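PDB 5GIZ: putative hemin transport system, substrate-binding protein from Burkholderia cenocepacia J2315, which binds heme in the periplasm and probably hands it to an inner-membrane transporter for bacterial heme acquisition. Local coordinates for residues L69-A74 / Q113-R118; E102-K107 / L249-R254; P204-I209 / A237-S242; S210-A215 / S242-F247. One frame throughout, in Å; residues are numbered along the deposited sequence.

Contact 1: residues L69-A74 / Q113-R118; sequences LVLASA and QALDVR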
loop_
_atom_site.group_PDB
_atom_site.type_symbol
_atom_site.label_atom_id
_atom_site.label_comp_id
_atom_site.label_asym_id
_atom_site.label_seq_id
_atom_site.Cartn_x
_atom_site.Cartn_y
_atom_site.Cartn_z
ATOM N N LEU A 69 -11.878 -17.490 10.637
ATOM C CA LEU A 69 -11.439 -16.138 10.998
ATOM C C LEU A 69 -11.194 -15.333 9.745
ATOM O O LEU A 69 -10.668 -15.861 8.799
ATOM C CB LEU A 69 -10.158 -16.270 11.799
ATOM C CG LEU A 69 -9.384 -15.006 12.174
ATOM C CD1 LEU A 69 -10.202 -14.103 13.080
ATOM C CD2 LEU A 69 -8.052 -15.367 12.827
ATOM N N VAL A 70 -11.541 -14.050 9.774
ATOM C CA VAL A 70 -11.252 -13.093 8.743
ATOM C C VAL A 70 -10.425 -11.965 9.379
ATOM O O VAL A 70 -10.849 -11.375 10.363
ATOM C CB VAL A 70 -12.542 -12.497 8.112
ATOM C CG1 VAL A 70 -12.206 -11.365 7.163
ATOM C CG2 VAL A 70 -13.405 -13.569 7.462
ATOM N N LEU A 71 -9.273 -11.682 8.812
ATOM C CA LEU A 71 -8.485 -10.529 9.136
ATOM C C LEU A 71 -8.764 -9.494 8.089
ATOM O O LEU A 71 -8.519 -9.731 6.909
ATOM C CB LEU A 71 -6.999 -10.875 9.135
ATOM C CG LEU A 71 -6.612 -12.099 9.984
ATOM C CD1 LEU A 71 -5.114 -12.414 9.739
ATOM C CD2 LEU A 71 -6.966 -11.897 11.412
ATOM N N ALA A 72 -9.307 -8.356 8.515
ATOM C CA ALA A 72 -9.800 -7.366 7.589
ATOM C C ALA A 72 -9.167 -6.021 7.748
ATOM O O ALA A 72 -9.063 -5.480 8.868
ATOM C CB ALA A 72 -11.314 -7.218 7.746
ATOM N N SER A 73 -8.760 -5.464 6.629
ATOM C CA SER A 73 -8.164 -4.137 6.644
ATOM C C SER A 73 -9.277 -3.141 6.902
ATOM O O SER A 73 -10.487 -3.430 6.739
ATOM C CB SER A 73 -7.512 -3.866 5.308
ATOM O OG SER A 73 -8.533 -3.767 4.370
ATOM N N ALA A 74 -8.828 -1.921 7.174
ATOM C CA ALA A 74 -9.724 -0.788 7.379
ATOM C C ALA A 74 -10.626 -0.552 6.165
ATOM O O ALA A 74 -11.741 -0.095 6.305
ATOM C CB ALA A 74 -8.884 0.461 7.680
ATOM N N GLN A 113 -1.069 -11.900 16.946
ATOM C CA GLN A 113 -1.988 -12.193 18.046
ATOM C C GLN A 113 -3.209 -12.966 17.564
ATOM O O GLN A 113 -3.563 -13.992 18.157
ATOM C CB GLN A 113 -2.482 -10.916 18.722
ATOM C CG GLN A 113 -3.599 -11.152 19.773
ATOM C CD GLN A 113 -3.196 -12.007 20.966
ATOM O OE1 GLN A 113 -4.031 -12.728 21.544
ATOM N NE2 GLN A 113 -1.932 -11.922 21.366
ATOM N N ALA A 114 -3.850 -12.474 16.489
ATOM C CA ALA A 114 -5.075 -13.082 15.975
ATOM C C ALA A 114 -4.836 -14.524 15.561
ATOM O O ALA A 114 -5.728 -15.370 15.695
ATOM C CB ALA A 114 -5.626 -12.286 14.806
ATOM N N LEU A 115 -3.631 -14.793 15.051
ATOM C CA LEU A 115 -3.229 -16.116 14.529
ATOM C C LEU A 115 -2.570 -17.025 15.591
ATOM O O LEU A 115 -2.196 -18.152 15.281
ATOM C CB LEU A 115 -2.309 -15.962 13.313
ATOM C CG LEU A 115 -2.945 -15.309 12.078
ATOM C CD1 LEU A 115 -1.901 -15.201 10.980
ATOM C CD2 LEU A 115 -4.170 -16.055 11.577
ATOM N N ASP A 116 -2.463 -16.504 16.806
ATOM C CA ASP A 116 -1.874 -17.200 17.960
ATOM C C ASP A 116 -0.455 -17.634 17.645
ATOM O O ASP A 116 -0.029 -18.772 17.927
ATOM C CB ASP A 116 -2.769 -18.367 18.369
ATOM C CG ASP A 116 -2.354 -19.001 19.666
ATOM O OD1 ASP A 116 -1.805 -18.336 20.583
ATOM O OD2 ASP A 116 -2.638 -20.217 19.770
ATOM N N VAL A 117 0.289 -16.712 17.037
ATOM C CA VAL A 117 1.713 -16.926 16.820
ATOM C C VAL A 117 2.521 -15.745 17.351
ATOM O O VAL A 117 3.255 -15.090 16.609
ATOM C CB VAL A 117 2.042 -17.236 15.353
ATOM C CG1 VAL A 117 1.509 -18.619 14.966
ATOM C CG2 VAL A 117 1.494 -16.168 14.379
ATOM N N ARG A 118 2.400 -15.486 18.652
ATOM C CA ARG A 118 3.127 -14.391 19.313
ATOM C C ARG A 118 4.637 -14.396 19.038
ATOM O O ARG A 118 5.180 -13.367 18.700
ATOM C CB ARG A 118 2.834 -14.409 20.826
ATOM C CG ARG A 118 3.947 -13.888 21.746
ATOM C CD ARG A 118 3.605 -14.164 23.211
ATOM N NE ARG A 118 4.113 -15.463 23.660
ATOM C CZ ARG A 118 5.364 -15.685 24.057
ATOM N NH1 ARG A 118 6.251 -14.695 24.056
ATOM N NH2 ARG A 118 5.741 -16.896 24.460
#

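Contact 2: residues E102-K107 / L249-R254; sequences ESVRAK and LGFGPR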
loop_
_atom_site.group_PDB
_atom_site.type_symbol
_atom_site.label_atom_id
_atom_site.label_comp_id
_atom_site.label_asym_id
_atom_site.label_seq_id
_atom_site.Cartn_x
_atom_site.Cartn_y
_atom_site.Cartn_z
ATOM N N GLU A 102 4.306 3.080 12.626
ATOM C CA GLU A 102 3.700 2.430 13.795
ATOM C C GLU A 102 2.490 1.602 13.425
ATOM O O GLU A 102 2.225 0.545 14.039
ATOM C CB GLU A 102 3.310 3.451 14.853
ATOM C CG GLU A 102 2.979 2.784 16.178
ATOM C CD GLU A 102 4.250 2.148 16.713
ATOM O OE1 GLU A 102 5.194 2.890 17.051
ATOM O OE2 GLU A 102 4.291 0.917 16.673
ATOM N N SER A 103 1.706 2.078 12.470
ATOM C CA SER A 103 0.532 1.374 12.021
ATOM C C SER A 103 0.935 -0.012 11.403
ATOM O O SER A 103 0.216 -0.992 11.578
ATOM C CB SER A 103 -0.184 2.270 10.986
ATOM O OG SER A 103 -1.336 1.621 10.531
ATOM N N VAL A 104 2.101 -0.104 10.764
ATOM C CA VAL A 104 2.538 -1.362 10.190
ATOM C C VAL A 104 2.933 -2.282 11.339
ATOM O O VAL A 104 2.631 -3.473 11.321
ATOM C CB VAL A 104 3.757 -1.217 9.269
ATOM C CG1 VAL A 104 4.237 -2.555 8.741
ATOM C CG2 VAL A 104 3.460 -0.216 8.183
ATOM N N ARG A 105 3.659 -1.711 12.315
ATOM C CA ARG A 105 4.063 -2.508 13.481
ATOM C C ARG A 105 2.843 -3.089 14.200
ATOM O O ARG A 105 2.872 -4.258 14.668
ATOM C CB ARG A 105 4.885 -1.662 14.439
ATOM C CG ARG A 105 6.154 -1.193 13.761
ATOM C CD ARG A 105 6.911 -0.270 14.628
ATOM N NE ARG A 105 7.706 -1.028 15.567
ATOM C CZ ARG A 105 7.646 -0.962 16.891
ATOM N NH1 ARG A 105 6.698 -0.229 17.537
ATOM N NH2 ARG A 105 8.553 -1.684 17.597
ATOM N N ALA A 106 1.732 -2.345 14.239
ATOM C CA ALA A 106 0.498 -2.836 14.839
ATOM C C ALA A 106 -0.146 -3.947 14.009
ATOM O O ALA A 106 -0.760 -4.842 14.546
ATOM C CB ALA A 106 -0.489 -1.687 15.052
ATOM N N LYS A 107 0.013 -3.908 12.698
ATOM C CA LYS A 107 -0.447 -4.996 11.850
ATOM C C LYS A 107 0.378 -6.262 12.178
ATOM O O LYS A 107 -0.130 -7.354 12.270
ATOM C CB LYS A 107 -0.316 -4.653 10.360
ATOM C CG LYS A 107 -1.259 -3.577 9.854
ATOM C CD LYS A 107 -1.041 -3.236 8.387
ATOM C CE LYS A 107 -1.611 -1.866 8.001
ATOM N NZ LYS A 107 -1.490 -1.613 6.527
ATOM N N LEU A 249 2.403 1.431 -1.866
ATOM C CA LEU A 249 1.353 2.071 -1.051
ATOM C C LEU A 249 0.808 1.195 0.060
ATOM O O LEU A 249 -0.005 1.686 0.862
ATOM C CB LEU A 249 0.189 2.494 -1.938
ATOM C CG LEU A 249 0.498 3.479 -3.073
ATOM C CD1 LEU A 249 -0.687 3.559 -4.032
ATOM C CD2 LEU A 249 0.919 4.831 -2.525
ATOM N N GLY A 250 1.191 -0.081 0.105
ATOM C CA GLY A 250 0.497 -1.036 0.955
ATOM C C GLY A 250 0.661 -0.865 2.454
ATOM O O GLY A 250 -0.234 -1.317 3.207
ATOM N N PHE A 251 1.775 -0.270 2.893
ATOM C CA PHE A 251 2.040 -0.166 4.348
ATOM C C PHE A 251 2.009 -1.538 5.009
ATOM O O PHE A 251 1.192 -1.813 5.895
ATOM C CB PHE A 251 1.094 0.883 5.001
ATOM C CG PHE A 251 1.658 2.221 4.912
ATOM C CD1 PHE A 251 1.460 2.992 3.782
ATOM C CD2 PHE A 251 2.551 2.674 5.871
ATOM C CE1 PHE A 251 2.047 4.213 3.645
ATOM C CE2 PHE A 251 3.201 3.890 5.714
ATOM C CZ PHE A 251 2.962 4.649 4.601
ATOM N N GLY A 252 2.883 -2.416 4.543
ATOM C CA GLY A 252 3.077 -3.715 5.103
ATOM C C GLY A 252 4.517 -4.041 5.483
ATOM O O GLY A 252 5.354 -3.133 5.649
ATOM N N PRO A 253 4.842 -5.331 5.627
ATOM C CA PRO A 253 6.149 -5.687 6.160
ATOM C C PRO A 253 7.312 -5.305 5.269
ATOM O O PRO A 253 8.454 -5.420 5.667
ATOM C CB PRO A 253 6.054 -7.197 6.416
ATOM C CG PRO A 253 4.939 -7.632 5.549
ATOM C CD PRO A 253 3.980 -6.511 5.434
ATOM N N ARG A 254 7.040 -4.935 4.017
ATOM C CA ARG A 254 8.108 -4.451 3.120
ATOM C C ARG A 254 8.316 -2.966 3.150
ATOM O O ARG A 254 9.057 -2.414 2.353
ATOM C CB ARG A 254 7.839 -4.886 1.659
ATOM C CG ARG A 254 7.878 -6.385 1.416
ATOM C CD ARG A 254 7.688 -6.764 -0.061
ATOM N NE ARG A 254 6.357 -6.447 -0.532
ATOM C CZ ARG A 254 5.998 -6.331 -1.833
ATOM N NH1 ARG A 254 6.914 -6.389 -2.796
ATOM N NH2 ARG A 254 4.740 -6.091 -2.159
#

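Contact 3: residues P204-I209 / A237-S242; sequences PDVVLI and ARRVVS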
loop_
_atom_site.group_PDB
_atom_site.type_symbol
_atom_site.label_atom_id
_atom_site.label_comp_id
_atom_site.label_asym_id
_atom_site.label_seq_id
_atom_site.Cartn_x
_atom_site.Cartn_y
_atom_site.Cartn_z
ATOM N N PRO A 204 5.578 20.190 -9.548
ATOM C CA PRO A 204 6.333 19.003 -9.181
ATOM C C PRO A 204 7.671 18.894 -9.885
ATOM O O PRO A 204 7.794 19.206 -11.062
ATOM C CB PRO A 204 5.419 17.862 -9.619
ATOM C CG PRO A 204 4.570 18.440 -10.689
ATOM C CD PRO A 204 4.384 19.864 -10.350
ATOM N N ASP A 205 8.675 18.412 -9.166
ATOM C CA ASP A 205 9.978 18.036 -9.685
ATOM C C ASP A 205 10.003 16.631 -10.245
ATOM O O ASP A 205 10.753 16.357 -11.121
ATOM C CB ASP A 205 11.054 18.180 -8.600
ATOM C CG ASP A 205 11.060 19.555 -7.976
ATOM O OD1 ASP A 205 11.008 20.514 -8.779
ATOM O OD2 ASP A 205 11.062 19.750 -6.732
ATOM N N VAL A 206 9.152 15.747 -9.727
ATOM C CA VAL A 206 9.053 14.356 -10.203
ATOM C C VAL A 206 7.600 13.973 -10.189
ATOM O O VAL A 206 6.851 14.386 -9.282
ATOM C CB VAL A 206 9.780 13.359 -9.256
ATOM C CG1 VAL A 206 9.794 11.890 -9.774
ATOM C CG2 VAL A 206 11.224 13.782 -9.010
ATOM N N VAL A 207 7.156 13.243 -11.188
ATOM C CA VAL A 207 5.859 12.606 -11.147
ATOM C C VAL A 207 6.048 11.139 -10.786
ATOM O O VAL A 207 6.758 10.401 -11.462
ATOM C CB VAL A 207 5.148 12.691 -12.496
ATOM C CG1 VAL A 207 3.842 11.978 -12.442
ATOM C CG2 VAL A 207 4.984 14.142 -12.955
ATOM N N LEU A 208 5.358 10.722 -9.734
ATOM C CA LEU A 208 5.350 9.374 -9.224
ATOM C C LEU A 208 3.994 8.783 -9.573
ATOM O O LEU A 208 2.961 9.419 -9.423
ATOM C CB LEU A 208 5.498 9.398 -7.711
ATOM C CG LEU A 208 5.528 8.065 -6.956
ATOM C CD1 LEU A 208 6.742 7.235 -7.390
ATOM C CD2 LEU A 208 5.544 8.321 -5.444
ATOM N N ILE A 209 4.023 7.559 -10.034
ATOM C CA ILE A 209 2.805 6.857 -10.467
ATOM C C ILE A 209 2.997 5.373 -10.229
ATOM O O ILE A 209 4.118 4.841 -10.283
ATOM C CB ILE A 209 2.504 7.200 -11.947
ATOM C CG1 ILE A 209 1.123 6.709 -12.371
ATOM C CG2 ILE A 209 3.556 6.660 -12.857
ATOM C CD1 ILE A 209 0.739 7.247 -13.730
ATOM N N ALA A 237 11.957 18.144 -17.556
ATOM C CA ALA A 237 13.033 17.185 -17.368
ATOM C C ALA A 237 12.594 15.751 -17.707
ATOM O O ALA A 237 13.427 14.853 -17.658
ATOM C CB ALA A 237 13.536 17.248 -15.961
ATOM N N ARG A 238 11.330 15.561 -18.056
ATOM C CA ARG A 238 10.751 14.270 -18.350
ATOM C C ARG A 238 11.032 13.287 -17.226
ATOM O O ARG A 238 11.540 12.193 -17.463
ATOM C CB ARG A 238 11.216 13.733 -19.685
ATOM C CG ARG A 238 10.982 14.755 -20.783
ATOM C CD ARG A 238 11.168 14.161 -22.149
ATOM N NE ARG A 238 10.145 13.197 -22.505
ATOM C CZ ARG A 238 8.946 13.470 -23.021
ATOM N NH1 ARG A 238 8.530 14.723 -23.206
ATOM N NH2 ARG A 238 8.139 12.454 -23.333
ATOM N N ARG A 239 10.715 13.714 -15.999
ATOM C CA ARG A 239 11.104 12.976 -14.776
ATOM C C ARG A 239 9.934 12.225 -14.131
ATOM O O ARG A 239 9.045 12.808 -13.530
ATOM C CB ARG A 239 11.681 13.956 -13.787
ATOM C CG ARG A 239 12.635 13.409 -12.822
ATOM C CD ARG A 239 13.217 14.577 -12.037
ATOM N NE ARG A 239 14.240 15.409 -12.664
ATOM C CZ ARG A 239 14.256 16.751 -12.671
ATOM N NH1 ARG A 239 13.230 17.492 -12.197
ATOM N NH2 ARG A 239 15.315 17.422 -13.171
ATOM N N VAL A 240 9.916 10.936 -14.403
ATOM C CA VAL A 240 8.858 10.021 -14.006
ATOM C C VAL A 240 9.464 8.871 -13.246
ATOM O O VAL A 240 10.483 8.306 -13.691
ATOM C CB VAL A 240 8.148 9.481 -15.281
ATOM C CG1 VAL A 240 7.068 8.469 -14.945
ATOM C CG2 VAL A 240 7.579 10.635 -16.087
ATOM N N VAL A 241 8.816 8.476 -12.139
ATOM C CA VAL A 241 9.164 7.266 -11.401
ATOM C C VAL A 241 7.918 6.408 -11.265
ATOM O O VAL A 241 6.865 6.903 -10.865
ATOM C CB VAL A 241 9.658 7.591 -9.985
ATOM C CG1 VAL A 241 9.784 6.353 -9.139
ATOM C CG2 VAL A 241 11.007 8.305 -10.107
ATOM N N SER A 242 8.045 5.139 -11.617
ATOM C CA SER A 242 6.961 4.173 -11.398
ATOM C C SER A 242 7.375 3.155 -10.350
ATOM O O SER A 242 8.565 2.856 -10.219
ATOM C CB SER A 242 6.557 3.508 -12.722
ATOM O OG SER A 242 7.607 2.796 -13.313
#

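Contact 4: residues S210-A215 / S242-F247; sequences SDEGLA and SLDALF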
loop_
_atom_site.group_PDB
_atom_site.type_symbol
_atom_site.label_atom_id
_atom_site.label_comp_id
_atom_site.label_asym_id
_atom_site.label_seq_id
_atom_site.Cartn_x
_atom_site.Cartn_y
_atom_site.Cartn_z
ATOM N N SER A 210 1.915 4.650 -9.987
ATOM C CA SER A 210 2.051 3.215 -9.917
ATOM C C SER A 210 2.245 2.620 -11.327
ATOM O O SER A 210 1.852 3.216 -12.328
ATOM C CB SER A 210 0.881 2.538 -9.221
ATOM O OG SER A 210 -0.289 2.668 -10.010
ATOM N N ASP A 211 2.809 1.415 -11.342
ATOM C CA ASP A 211 2.915 0.657 -12.589
ATOM C C ASP A 211 1.563 0.560 -13.252
ATOM O O ASP A 211 1.461 0.767 -14.495
ATOM C CB ASP A 211 3.422 -0.771 -12.372
ATOM C CG ASP A 211 4.820 -0.824 -11.810
ATOM O OD1 ASP A 211 5.441 0.254 -11.692
ATOM O OD2 ASP A 211 5.281 -1.954 -11.483
ATOM N N GLU A 212 0.533 0.275 -12.456
ATOM C CA GLU A 212 -0.818 0.128 -12.981
ATOM C C GLU A 212 -1.350 1.419 -13.585
ATOM O O GLU A 212 -1.941 1.424 -14.676
ATOM C CB GLU A 212 -1.753 -0.348 -11.847
ATOM C CG GLU A 212 -1.396 -1.734 -11.297
ATOM C CD GLU A 212 -0.366 -1.793 -10.177
ATOM O OE1 GLU A 212 0.438 -0.870 -9.966
ATOM O OE2 GLU A 212 -0.330 -2.841 -9.511
ATOM N N GLY A 213 -1.129 2.541 -12.896
ATOM C CA GLY A 213 -1.554 3.834 -13.408
ATOM C C GLY A 213 -0.822 4.219 -14.661
ATOM O O GLY A 213 -1.396 4.856 -15.552
ATOM N N LEU A 214 0.477 3.904 -14.736
ATOM C CA LEU A 214 1.271 4.197 -15.920
ATOM C C LEU A 214 0.745 3.408 -17.127
ATOM O O LEU A 214 0.611 3.989 -18.204
ATOM C CB LEU A 214 2.778 3.883 -15.641
ATOM C CG LEU A 214 3.709 4.239 -16.785
ATOM C CD1 LEU A 214 3.638 5.711 -17.132
ATOM C CD2 LEU A 214 5.131 3.783 -16.414
ATOM N N ALA A 215 0.437 2.120 -16.895
ATOM C CA ALA A 215 -0.133 1.283 -17.951
ATOM C C ALA A 215 -1.461 1.845 -18.373
ATOM O O ALA A 215 -1.734 1.917 -19.561
ATOM C CB ALA A 215 -0.326 -0.147 -17.527
ATOM N N SER A 242 8.045 5.139 -11.617
ATOM C CA SER A 242 6.961 4.173 -11.398
ATOM C C SER A 242 7.375 3.155 -10.350
ATOM O O SER A 242 8.565 2.856 -10.219
ATOM C CB SER A 242 6.557 3.508 -12.722
ATOM O OG SER A 242 7.607 2.796 -13.313
ATOM N N LEU A 243 6.387 2.618 -9.635
ATOM C CA LEU A 243 6.572 1.485 -8.769
ATOM C C LEU A 243 5.228 0.730 -8.686
ATOM O O LEU A 243 4.160 1.317 -8.801
ATOM C CB LEU A 243 7.121 1.931 -7.384
ATOM C CG LEU A 243 7.657 0.828 -6.479
ATOM C CD1 LEU A 243 8.873 0.147 -7.066
ATOM C CD2 LEU A 243 8.039 1.397 -5.132
ATOM N N ASP A 244 5.313 -0.543 -8.432
ATOM C CA ASP A 244 4.117 -1.356 -8.214
ATOM C C ASP A 244 3.244 -0.827 -7.105
ATOM O O ASP A 244 3.769 -0.469 -6.057
ATOM C CB ASP A 244 4.614 -2.755 -7.879
ATOM C CG ASP A 244 3.572 -3.654 -7.428
ATOM O OD1 ASP A 244 2.848 -4.259 -8.292
ATOM O OD2 ASP A 244 3.439 -3.835 -6.231
ATOM N N ALA A 245 1.934 -0.739 -7.309
ATOM C CA ALA A 245 1.065 -0.071 -6.362
ATOM C C ALA A 245 1.080 -0.738 -4.975
ATOM O O ALA A 245 1.133 -0.030 -3.963
ATOM C CB ALA A 245 -0.372 -0.093 -6.856
ATOM N N LEU A 246 0.955 -2.054 -4.896
ATOM C CA LEU A 246 0.919 -2.706 -3.598
ATOM C C LEU A 246 2.216 -2.498 -2.812
ATOM O O LEU A 246 2.200 -2.164 -1.634
ATOM C CB LEU A 246 0.598 -4.176 -3.709
ATOM C CG LEU A 246 0.672 -4.991 -2.398
ATOM C CD1 LEU A 246 -0.353 -4.503 -1.411
ATOM C CD2 LEU A 246 0.447 -6.453 -2.750
ATOM N N PHE A 247 3.327 -2.617 -3.496
ATOM C CA PHE A 247 4.631 -2.438 -2.890
ATOM C C PHE A 247 4.781 -0.998 -2.422
ATOM O O PHE A 247 5.202 -0.746 -1.299
ATOM C CB PHE A 247 5.689 -2.786 -3.953
ATOM C CG PHE A 247 7.131 -2.652 -3.534
ATOM C CD1 PHE A 247 7.569 -2.967 -2.276
ATOM C CD2 PHE A 247 8.054 -2.362 -4.469
ATOM C CE1 PHE A 247 8.892 -2.923 -1.944
ATOM C CE2 PHE A 247 9.400 -2.292 -4.128
ATOM C CZ PHE A 247 9.787 -2.509 -2.820
HETATM O O HOH W 1 8.053 0.225 -11.911
HETATM O O HOH W 2 3.424 -4.088 -11.029
HETATM O O HOH W 3 0.569 -3.860 -7.222
#

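Contact 1: residues L69-A74 / Q113-R118
Leu71 and Leu69 reach from strand 69-72 to the end of helix 101-114, where they meet Ala114 and Leu115. The closest pair of side chains is Leu71 CD2 with Ala114 CB, 3.7 Å apart. The other branch of Leu71, CD1, lies 4.2 Å from Leu115 CD2. That same methyl of Leu115 is 4.1 Å from Leu69 CD2, so one branch serves both strand leucines. Leu69 CD2 also sits 3.7 Å from the backbone O of Ala114, a plain van der Waals approach. Leu115 places its branch here because CG is turned anti to the carbonyl carbon (chi1 -65°).

Further out, Val8 of strand 6-11 touches both Leu71 and Leu115, and Tyr30 of strand 30-35 also packs on Leu115. The helix stops at this point in a Schellman motif, with Asp116 at positive phi (57°). Asp116 OD2 then forms a salt bridge with Arg29.

This is helix-on-sheet packing in the N-terminal parallel sheet of the periplasmic binding protein fold. No hydrogen bond crosses between the two segments. Methyl groups alone make the side-chain contacts, so the join rests on dispersion and the burial of apolar surface.

Contact 2: residues E102-K107 / L249-R254
The ring of Phe251 meets Val104 at its edge, near the ring plane, where Val104 CG2 lies 3.8 Å from Phe251 CD2. Ala171, Ala174 and Met175 of helix 171-178 also touch the Phe251 side chain. The second flat group is the guanidinium of Arg105. In one of its modelled conformers it has the Glu102 carboxylate in plane at its edge, a possible tie within helix 101-114.

Val104 straddles the backbone of the loop. Its CG1, anti to the backbone N (chi1 177°), is 3.3 Å from Gly252 O, while CG2 is 3.6 Å from Phe251 O. Phe251 has positive phi, just past the end of helix 245-249.

In the periplasmic binding protein fold, this contact packs helix 101-114 of the N-terminal part on the loop between helices 245-249 and 255-269. The loop lies beside the heme site, for Ala171, next to the Phe251 ring, contacts heme in heme-bound structures of this protein.

Lys107 stretches out beyond CG and sends NZ to Phe251 O, a hydrogen bond of 2.8 Å. The donor is tilted 26° from the carbonyl plane. NZ also forms a salt bridge with Glu97. The buried Lys107 ammonium thus has both a carboxylate and a carbonyl oxygen as partners. It probably stays charged, and it ties the loop to the helix with the one hydrogen bond between them.

Contact 3: residues P204-I209 / A237-S242
Arg239, Val241 and Val206 bury more surface here than the other residues. The contact joins two neighbouring parallel strands, 206-210 and 240-243. Helices link them along the chain, the strand-helix-strand connection of an alpha/beta sheet, in the C-terminal part of the periplasmic binding protein fold. Arg239 reaches back to Asp205, just before the first strand. Its chain bends at chi3 (-77°), which brings NH1 to the backbone O of Asp205 at 2.9 Å. The bond is nearly straight, lies in the carbonyl plane on a lone pair, and keeps the acceptor in the guanidinium plane. One face of the guanidinium has Ala237 CB over its centre. Ala237 binds calcium in another structure of this protein.

Val206 crosses the Arg239 chain at about a right angle, with CG2 3.7 Å from Arg239 CD. Its other methyl, CG1, meets Val241 CG2 at 3.8 Å. Val241 CG1 touches Leu208 CD1 at 3.6 Å on the same side of the sheet. Leu262, Leu266 and Ala269 of helix 255-269 cover that side.

Val207 N bonds Arg239 O, Val241 N bonds Val207 O at 2.9 Å, and Ile209 N bonds Val241 O. CA-H...O contacts, such as Leu208 CA to Val241 O, add to the ladder. The main-chain bonds fix the register. The Arg239 side-chain bond extends the link to Asp205, and the aliphatic part of Arg239 packs on Val206.

Contact 4: residues S210-A215 / S242-F247
Ser210 and Leu243 form the last parallel bridge of two strands that each run straight into a helix. This is the strand-to-helix turn of an alpha/beta fold, made twice side by side. Ser210 is the N-cap of helix 211-217 and Asp244 that of helix 245-249.

Two hydrogen bonds cross directly. Asp211 N donates to Leu243 O at 2.9 Å, but from above the carbonyl plane (59° out of it). Ala245 N donates to Glu212 OE1 at 3.1 Å on the syn side. Glu212 reaches it by folding back at chi2 (87°), and so places a carboxylate over the start of the second helix, whose N-terminal dipole probably stabilises the negative charge.

The caps themselves are local. Gly213 N donates to Ser210 OG, and Phe247 N donates to Asp244 OD2 on its anti side.

Apolar contact is slight. Ser210 CB lies 3.8 Å from Ala245 CB, and Leu214 CD2 is 4.0 Å from Ser242 CB. Leu223 and His220 of helix 220-225 also pack on Leu214.

Three acidic groups gather here. Glu212 OE2 and Asp244 OD1 are only 3.7 Å apart, with their carboxylate planes turned 41° from each other. Waters probably ease this repulsion. One water donates to Asp211 OD2 and to Asp244 OD1. Another gives its protons to Glu212 OE2 and Asp244 OD1, and it accepts from Leu246 N at 3.0 Å.

From the N terminus, contact 1 comes first. It closes a loop of 38 residues between strand 69-72 and the end of helix 101-114. Contact 2 starts inside the loop of contact 1 and ends beyond it, so the two cross. It reaches 141 residues on to the loop 249-254, and its long loop encloses contacts 3 and 4. Those two cross each other and share Ser242 and strand 240-243. Contact 3 joins the strands, and contact 4 continues their pairing into the helices that follow. Contacts 1 and 3 sit on opposite sides of the chain centre, about 37 Å apart between centres. Contact 2 links the N-terminal and C-terminal parts, and Arg254 packs on Phe247 of contact 4.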